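Local coordinates for protein beta-N-acetylhexosaminidase (Beutenbergia cavernae, PDB 5BU9) that probably hydrolyses terminal non-reducing N-acetyl-D-hexosamine residues from N-acetyl-beta-D-hexosaminides, as a member of glycoside hydrolase family 3, at residues E120-G125 / S177-V182; E194-T199 / S231-S236; D283-A288 / A306-A311. All blocks are in the same frame, centred on the assembly; numbering follows the deposited sequence.

Overall arrangement
All three contacts belong to one TIM-barrel-like domain in a single chain and follow one another along the sequence. Interaction 1 lies where strand 180-186 begins, beside the end of helix 107-123. Interaction 2 lies beyond the C-terminal ends of strands 180-186 and 227-230, the side on which barrel enzymes of this kind carry their active site. Interaction 3 joins two helices of the outer layer. Between centres, interactions 1 and 2 are 29 Å apart, 1 and 3 are 28 Å apart, and 2 and 3 are 20 Å apart; nearest atoms of interactions 2 and 3 are about 8 Å apart, without touching. Interaction 1 lies on the opposite side of the chain's centre from the others.

Interaction 1. Residues E120-G125 / S177-V182; sequences ELAASG and SGVETV
Apolar contact comes first: Val179 presses one methyl against the last turn of helix 107-123, where Leu121 and Ala122 receive it. CG1 of Val179 stands anti to the backbone N (chi1 -173°), which swings CG2 beside that N and out to the helix. There Val179 CG2 lies 4.2 Å from Leu121 CB, and Ala122 N is 4.1 Å from the same Val179 CG2. One branch of the valine therefore serves two successive helical residues, touching the backbone as well as the side chains. At its branched end Leu121 CD1 comes within 4.4 Å of Val179 CG1, so both valine methyls face the leucine. Met174 of helix 160-176 and Asn129 of strand 128-129 also touch both Leu121 and Val179, extending the packing beyond the pair.

The second kind of contact is methyl to carbonyl: Ala122 CB lies 3.5 Å from Ser177 O. The hydroxyl of Ser177 takes no part in that approach, being hydrogen-bonded to Thr115 O further back on helix 107-123.

Within the two segments themselves, polar bonds are local. Both helices finish in Schellman motifs, with Gly125 and Gly178 at the C-prime positions and positive phi; the first includes the bond from Gly125 N to Ala122 O, 3.0 Å long. Beyond the second, the N-H of Thr181 gives a 3.3 Å bond to Glu180 OE2, using the anti lone pair of that oxygen. The same carboxylate oxygen forms a salt bridge with Arg175.

Chemically, the contact between the segments is mainly apolar and rests on dispersion, supplemented by the Ser177 hydroxyl on Thr115 O; each helix end closes its own backbone bonds where the chain enters strand 180-186.

Interaction 2. Residues E194-T199 / S231-S236; sequences ENTDTT and STAVYS
Similar first torsions on two threonines, chi1 55° in Thr196 and 56° in Thr232, set each OG1 between its own backbone N and carbonyl carbon and each CG2 beside the N. In Thr196 this leaves the methyl facing the turn at 232-233, and in Thr232 it brings the hydroxyl oxygen up against the other threonine. The two side chains cross at a slant: Thr232 OG1 lies 3.6 Å from Thr196 CB, and Thr196 CG2 is 3.8 Å from that same Thr232 oxygen. The methyl also reaches past the hydroxyl to Ala233, where Thr196 CG2 sits 4.0 Å from Ala233 N.

A water molecule joins the segments beside the threonines. It donates to Thr196 OG1 and accepts from Thr232 N, the latter bond measuring 2.9 Å between the water oxygen and Thr232 N.

Each segment is shaped by its own turn. Asn195 OD1 takes the N-H of Asp197 in an Asx turn; the bond is nearly straight, 163° at the hydrogen, although the donor stands above the plane of the amide carbonyl. In the other segment, Ser231 OG accepts from Ala233 N at 3.0 Å, an ST turn, and donates to Tyr235 OH at 2.9 Å, meeting the ring at its edge and in its plane. Tyr235 OH is further bonded to Gly188 O. Gln275, in the loop after strand 264-267, bonds to Thr232 O through its side chain and to Thr196 through its backbone, drawing a third loop into the site.

Van der Waals contact of the Thr196 side chain with Thr232 OG1 and Ala233, a water bridge and the shared partner Gln275 thus make a buried contact between two turns on the rim of the barrel, and the water supplies the polar link that the threonine side chains do not make directly.

Interaction 3. Residues D283-A288 / A306-A311; sequences DRAILA and AEMVAA
No flat group takes part where Ala285 meets Met308: neither segment has an aromatic ring, and the contact is made by aliphatic side chains against methyls and backbone atoms. Phe15 of strand 15-20 touches both Ala285 and Met308 from outside the pair. The guanidinium group of Arg284 is engaged elsewhere, bonded through NE to Trp279 O and through NH1 to Val270 O.

Met308, built as selenomethionine, does most of the work. Its chain starts beside the backbone N, runs on extended, and then bends at the selenium (chi3 68°), turning the terminal methyl toward helix 281-291. CE of Met308 lies 3.7 Å from Ala285 CB and 4.1 Å from Ala285 N, while the base of the same side chain stays close, Met308 CB to Ala285 CB being 4.2 Å. The alanine methyl is thus approached by both the beginning and the end of the curled chain.

One turn further along helix 305-318, Ala311 meets Ile286. The isoleucine delta methyl makes this approach: Ile286 CD1 lies 4.3 Å from Ala311 O and 4.5 Å from Ala311 CB, a looser contact than the first. Backbone bonds stay within each helix, as in Ala311 N to Glu307 O at 3.0 Å.

The small Ala285 is consistent with close approach, its CA 6.3 Å from that of Met308; at Ile286 and Ala311 the CA atoms are 7.9 Å apart. Such chemistry implies an interface held by dispersion and shape, joining two successive outer helices on either side of strand 296-298 in the sequence.

Interaction 1. Residues E120-G125 / S177-V182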
loop_
_atom_site.group_PDB
_atom_site.type_symbol
_atom_site.label_atom_id
_atom_site.label_comp_id
_atom_site.label_asym_id
_atom_site.label_seq_id
_atom_site.Cartn_x
_atom_site.Cartn_y
_atom_site.Cartn_z
ATOM N N GLU A 120 -16.907 -9.192 2.838
ATOM C CA GLU A 120 -16.188 -10.446 2.959
ATOM C C GLU A 120 -14.822 -10.167 3.574
ATOM O O GLU A 120 -14.397 -10.873 4.476
ATOM C CB GLU A 120 -16.057 -11.118 1.589
ATOM C CG GLU A 120 -17.392 -11.357 0.870
ATOM C CD GLU A 120 -17.215 -11.699 -0.614
ATOM O OE1 GLU A 120 -16.086 -11.561 -1.131
ATOM O OE2 GLU A 120 -18.207 -12.093 -1.270
ATOM N N LEU A 121 -14.146 -9.123 3.105
ATOM C CA LEU A 121 -12.862 -8.746 3.697
ATOM C C LEU A 121 -13.044 -8.434 5.173
ATOM O O LEU A 121 -12.346 -8.995 6.003
ATOM C CB LEU A 121 -12.248 -7.556 2.982
ATOM C CG LEU A 121 -11.732 -7.876 1.592
ATOM C CD1 LEU A 121 -11.181 -6.601 0.975
ATOM C CD2 LEU A 121 -10.674 -8.916 1.691
ATOM N N ALA A 122 -13.997 -7.565 5.502
ATOM C CA ALA A 122 -14.218 -7.148 6.888
ATOM C C ALA A 122 -14.546 -8.342 7.767
ATOM O O ALA A 122 -14.112 -8.408 8.903
ATOM C CB ALA A 122 -15.353 -6.125 6.974
ATOM N N ALA A 123 -15.331 -9.280 7.250
ATOM C CA ALA A 123 -15.674 -10.454 8.040
ATOM C C ALA A 123 -14.442 -11.339 8.312
ATOM O O ALA A 123 -14.414 -12.064 9.299
ATOM C CB ALA A 123 -16.756 -11.258 7.352
ATOM N N SER A 124 -13.433 -11.276 7.448
ATOM C CA SER A 124 -12.222 -12.067 7.660
ATOM C C SER A 124 -11.179 -11.260 8.437
ATOM O O SER A 124 -10.022 -11.669 8.528
ATOM C CB SER A 124 -11.638 -12.549 6.327
ATOM O OG SER A 124 -11.022 -11.481 5.621
ATOM N N GLY A 125 -11.590 -10.116 8.985
ATOM C CA GLY A 125 -10.711 -9.288 9.809
ATOM C C GLY A 125 -9.805 -8.283 9.098
ATOM O O GLY A 125 -8.973 -7.607 9.724
ATOM N N SER A 177 -18.406 -0.824 3.637
ATOM C CA SER A 177 -18.320 -2.061 4.407
ATOM C C SER A 177 -17.217 -2.045 5.484
ATOM O O SER A 177 -16.906 -3.084 6.049
ATOM C CB SER A 177 -18.114 -3.242 3.461
ATOM O OG SER A 177 -19.319 -3.507 2.755
ATOM N N GLY A 178 -16.647 -0.875 5.776
ATOM C CA GLY A 178 -15.652 -0.743 6.831
ATOM C C GLY A 178 -14.210 -1.039 6.448
ATOM O O GLY A 178 -13.357 -1.236 7.312
ATOM N N VAL A 179 -13.926 -1.061 5.148
ATOM C CA VAL A 179 -12.571 -1.343 4.664
ATOM C C VAL A 179 -12.015 -0.142 3.945
ATOM O O VAL A 179 -12.539 0.240 2.897
ATOM C CB VAL A 179 -12.527 -2.552 3.708
ATOM C CG1 VAL A 179 -11.081 -2.877 3.402
ATOM C CG2 VAL A 179 -13.241 -3.727 4.305
ATOM N N GLU A 180 -10.943 0.442 4.481
ATOM C CA GLU A 180 -10.310 1.570 3.812
ATOM C C GLU A 180 -9.518 1.076 2.624
ATOM O O GLU A 180 -9.157 -0.099 2.567
ATOM C CB GLU A 180 -9.402 2.356 4.767
ATOM C CG GLU A 180 -10.146 3.494 5.509
ATOM C CD GLU A 180 -10.602 4.643 4.583
ATOM O OE1 GLU A 180 -11.221 5.608 5.107
ATOM O OE2 GLU A 180 -10.339 4.589 3.346
ATOM N N THR A 181 -9.249 1.974 1.679
ATOM C CA THR A 181 -8.509 1.609 0.478
ATOM C C THR A 181 -7.180 2.368 0.389
ATOM O O THR A 181 -6.970 3.363 1.087
ATOM C CB THR A 181 -9.346 1.884 -0.767
ATOM O OG1 THR A 181 -9.973 3.168 -0.637
ATOM C CG2 THR A 181 -10.434 0.797 -0.917
ATOM N N VAL A 182 -6.271 1.850 -0.428
ATOM C CA VAL A 182 -5.011 2.514 -0.730
ATOM C C VAL A 182 -4.907 2.705 -2.232
ATOM O O VAL A 182 -4.774 1.731 -2.948
ATOM C CB VAL A 182 -3.845 1.690 -0.224
ATOM C CG1 VAL A 182 -2.520 2.404 -0.521
ATOM C CG2 VAL A 182 -4.029 1.401 1.296
#

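Interaction 2. Residues E194-T199 / S231-S236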
loop_
_atom_site.group_PDB
_atom_site.type_symbol
_atom_site.label_atom_id
_atom_site.label_comp_id
_atom_site.label_asym_id
_atom_site.label_seq_id
_atom_site.Cartn_x
_atom_site.Cartn_y
_atom_site.Cartn_z
ATOM N N GLU A 194 9.125 -2.308 -17.931
ATOM C CA GLU A 194 9.709 -3.394 -17.138
ATOM C C GLU A 194 9.044 -3.500 -15.799
ATOM O O GLU A 194 8.333 -2.592 -15.395
ATOM C CB GLU A 194 11.207 -3.196 -16.937
ATOM C CG GLU A 194 12.023 -3.554 -18.197
ATOM C CD GLU A 194 12.317 -2.317 -18.991
ATOM O OE1 GLU A 194 12.335 -2.407 -20.246
ATOM O OE2 GLU A 194 12.502 -1.251 -18.338
ATOM N N ASN A 195 9.280 -4.610 -15.109
ATOM C CA ASN A 195 8.645 -4.867 -13.819
ATOM C C ASN A 195 9.605 -4.605 -12.634
ATOM O O ASN A 195 10.634 -5.276 -12.503
ATOM C CB ASN A 195 8.140 -6.320 -13.752
ATOM C CG ASN A 195 7.037 -6.505 -12.734
ATOM O OD1 ASN A 195 6.990 -5.830 -11.701
ATOM N ND2 ASN A 195 6.132 -7.422 -13.027
ATOM N N THR A 196 9.230 -3.705 -11.731
ATOM C CA THR A 196 10.094 -3.384 -10.598
ATOM C C THR A 196 10.286 -4.553 -9.618
ATOM O O THR A 196 11.254 -4.554 -8.878
ATOM C CB THR A 196 9.585 -2.169 -9.815
ATOM O OG1 THR A 196 8.233 -2.392 -9.408
ATOM C CG2 THR A 196 9.717 -0.853 -10.666
ATOM N N ASP A 197 9.384 -5.539 -9.633
ATOM C CA ASP A 197 9.537 -6.759 -8.827
ATOM C C ASP A 197 10.795 -7.524 -9.166
ATOM O O ASP A 197 11.489 -8.019 -8.273
ATOM C CB ASP A 197 8.331 -7.734 -9.001
ATOM C CG ASP A 197 7.039 -7.252 -8.302
ATOM O OD1 ASP A 197 7.109 -6.281 -7.508
ATOM O OD2 ASP A 197 5.947 -7.874 -8.527
ATOM N N THR A 198 11.089 -7.624 -10.460
ATOM C CA THR A 198 12.122 -8.531 -10.953
ATOM C C THR A 198 13.285 -7.858 -11.680
ATOM O O THR A 198 14.258 -8.520 -12.024
ATOM C CB THR A 198 11.503 -9.539 -11.974
ATOM O OG1 THR A 198 10.862 -8.776 -13.001
ATOM C CG2 THR A 198 10.453 -10.417 -11.327
ATOM N N THR A 199 13.148 -6.575 -11.995
ATOM C CA THR A 199 14.151 -5.846 -12.782
ATOM C C THR A 199 14.576 -4.612 -11.980
ATOM O O THR A 199 13.770 -4.072 -11.246
ATOM C CB THR A 199 13.559 -5.424 -14.174
ATOM O OG1 THR A 199 13.106 -6.588 -14.865
ATOM C CG2 THR A 199 14.607 -4.749 -15.056
ATOM N N SER A 231 4.998 4.121 -6.113
ATOM C CA SER A 231 5.837 3.335 -7.016
ATOM C C SER A 231 7.329 3.390 -6.666
ATOM O O SER A 231 7.781 4.386 -6.103
ATOM C CB SER A 231 5.644 3.895 -8.426
ATOM O OG SER A 231 6.532 3.371 -9.368
ATOM N N THR A 232 8.104 2.363 -7.045
ATOM C CA THR A 232 9.556 2.456 -6.878
ATOM C C THR A 232 10.265 2.716 -8.206
ATOM O O THR A 232 11.476 2.785 -8.248
ATOM C CB THR A 232 10.176 1.209 -6.254
ATOM O OG1 THR A 232 9.823 0.084 -7.035
ATOM C CG2 THR A 232 9.709 1.010 -4.809
ATOM N N ALA A 233 9.508 2.880 -9.282
ATOM C CA ALA A 233 10.074 3.225 -10.584
ATOM C C ALA A 233 10.780 4.579 -10.533
ATOM O O ALA A 233 10.470 5.409 -9.683
ATOM C CB ALA A 233 8.969 3.242 -11.650
ATOM N N VAL A 234 11.728 4.804 -11.438
ATOM C CA VAL A 234 12.364 6.116 -11.545
ATOM C C VAL A 234 11.642 6.886 -12.636
ATOM O O VAL A 234 11.488 6.374 -13.742
ATOM C CB VAL A 234 13.857 6.006 -11.847
ATOM C CG1 VAL A 234 14.403 7.375 -12.007
ATOM C CG2 VAL A 234 14.592 5.290 -10.697
ATOM N N TYR A 235 11.163 8.089 -12.323
ATOM C CA TYR A 235 10.354 8.873 -13.277
ATOM C C TYR A 235 11.187 10.008 -13.875
ATOM O O TYR A 235 11.299 11.063 -13.276
ATOM C CB TYR A 235 9.075 9.443 -12.598
ATOM C CG TYR A 235 8.110 8.327 -12.270
ATOM C CD1 TYR A 235 8.297 7.528 -11.139
ATOM C CD2 TYR A 235 7.062 8.008 -13.143
ATOM C CE1 TYR A 235 7.446 6.429 -10.872
ATOM C CE2 TYR A 235 6.203 6.917 -12.883
ATOM C CZ TYR A 235 6.398 6.144 -11.741
ATOM O OH TYR A 235 5.552 5.109 -11.469
ATOM N N SER A 236 11.743 9.771 -15.060
ATOM C CA SER A 236 12.580 10.727 -15.783
ATOM C C SER A 236 12.031 12.145 -15.838
ATOM O O SER A 236 12.782 13.111 -15.696
ATOM C CB SER A 236 12.778 10.259 -17.217
ATOM O OG SER A 236 13.720 9.234 -17.283
HETATM O O HOH W 1 6.865 -0.118 -7.789
#

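Interaction 3. Residues D283-A288 / A306-A311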
loop_
_atom_site.group_PDB
_atom_site.type_symbol
_atom_site.label_atom_id
_atom_site.label_comp_id
_atom_site.label_asym_id
_atom_site.label_seq_id
_atom_site.Cartn_x
_atom_site.Cartn_y
_atom_site.Cartn_z
ATOM N N ASP A 283 18.523 1.207 4.662
ATOM C CA ASP A 283 18.411 2.423 3.818
ATOM C C ASP A 283 17.081 2.527 3.076
ATOM O O ASP A 283 16.576 3.640 2.885
ATOM C CB ASP A 283 19.548 2.517 2.803
ATOM C CG ASP A 283 20.872 2.891 3.454
ATOM O OD1 ASP A 283 20.857 3.234 4.662
ATOM O OD2 ASP A 283 21.912 2.835 2.764
ATOM N N ARG A 284 16.503 1.403 2.663
ATOM C CA ARG A 284 15.181 1.479 2.027
ATOM C C ARG A 284 14.177 2.164 2.955
ATOM O O ARG A 284 13.390 3.036 2.534
ATOM C CB ARG A 284 14.665 0.091 1.652
ATOM C CG ARG A 284 15.542 -0.627 0.682
ATOM C CD ARG A 284 15.097 -2.040 0.491
ATOM N NE ARG A 284 16.283 -2.843 0.223
ATOM C CZ ARG A 284 16.338 -4.160 0.326
ATOM N NH1 ARG A 284 15.252 -4.874 0.646
ATOM N NH2 ARG A 284 17.487 -4.758 0.105
ATOM N N ALA A 285 14.184 1.745 4.218
ATOM C CA ALA A 285 13.226 2.281 5.165
ATOM C C ALA A 285 13.510 3.774 5.415
ATOM O O ALA A 285 12.601 4.622 5.397
ATOM C CB ALA A 285 13.258 1.481 6.489
ATOM N N ILE A 286 14.785 4.083 5.634
ATOM C CA ILE A 286 15.193 5.435 5.980
ATOM C C ILE A 286 14.893 6.390 4.823
ATOM O O ILE A 286 14.308 7.459 5.046
ATOM C CB ILE A 286 16.670 5.474 6.385
ATOM C CG1 ILE A 286 16.822 4.877 7.786
ATOM C CG2 ILE A 286 17.185 6.923 6.404
ATOM C CD1 ILE A 286 18.243 4.513 8.135
ATOM N N LEU A 287 15.259 6.006 3.596
ATOM C CA LEU A 287 15.002 6.867 2.443
ATOM C C LEU A 287 13.496 7.060 2.209
ATOM O O LEU A 287 13.064 8.164 1.877
ATOM C CB LEU A 287 15.665 6.316 1.175
ATOM C CG LEU A 287 17.208 6.327 1.154
ATOM C CD1 LEU A 287 17.677 5.535 -0.017
ATOM C CD2 LEU A 287 17.798 7.712 1.074
ATOM N N ALA A 288 12.702 6.002 2.364
ATOM C CA ALA A 288 11.250 6.115 2.187
ATOM C C ALA A 288 10.679 7.168 3.167
ATOM O O ALA A 288 9.990 8.105 2.773
ATOM C CB ALA A 288 10.584 4.726 2.396
ATOM N N ALA A 306 12.785 -6.722 11.115
ATOM C CA ALA A 306 13.404 -6.438 12.414
ATOM C C ALA A 306 14.573 -5.481 12.283
ATOM O O ALA A 306 14.645 -4.486 13.009
ATOM C CB ALA A 306 13.876 -7.761 13.112
ATOM N N GLU A 307 15.501 -5.779 11.372
ATOM C CA GLU A 307 16.683 -4.922 11.246
ATOM C C GLU A 307 16.343 -3.528 10.656
ATOM O O GLU A 307 17.050 -2.558 10.931
ATOM C CB GLU A 307 17.746 -5.605 10.407
ATOM C CG GLU A 307 17.534 -5.429 8.906
ATOM C CD GLU A 307 18.257 -6.496 8.108
ATOM O OE1 GLU A 307 19.099 -6.150 7.239
ATOM O OE2 GLU A 307 17.983 -7.684 8.385
HETATM N N MSE A 308 15.263 -3.426 9.866
HETATM C CA MSE A 308 14.861 -2.130 9.327
HETATM C C MSE A 308 14.301 -1.271 10.431
HETATM O O MSE A 308 14.600 -0.081 10.539
HETATM C CB MSE A 308 13.820 -2.288 8.223
HETATM C CG MSE A 308 14.376 -2.984 7.013
HETATM SE SE MSE A 308 12.989 -3.531 5.731
HETATM C CE MSE A 308 12.420 -1.830 5.148
ATOM N N VAL A 309 13.459 -1.880 11.251
ATOM C CA VAL A 309 12.894 -1.175 12.400
ATOM C C VAL A 309 14.031 -0.675 13.275
ATOM O O VAL A 309 14.022 0.484 13.696
ATOM C CB VAL A 309 11.921 -2.069 13.200
ATOM C CG1 VAL A 309 11.582 -1.430 14.541
ATOM C CG2 VAL A 309 10.643 -2.296 12.383
ATOM N N ALA A 310 15.024 -1.532 13.533
ATOM C CA ALA A 310 16.098 -1.160 14.466
ATOM C C ALA A 310 16.896 0.002 13.906
ATOM O O ALA A 310 17.308 0.895 14.641
ATOM C CB ALA A 310 17.016 -2.330 14.744
ATOM N N ALA A 311 17.116 -0.025 12.598
ATOM C CA ALA A 311 17.855 1.040 11.957
ATOM C C ALA A 311 17.087 2.363 12.049
ATOM O O ALA A 311 17.703 3.407 12.242
ATOM C CB ALA A 311 18.134 0.694 10.527
#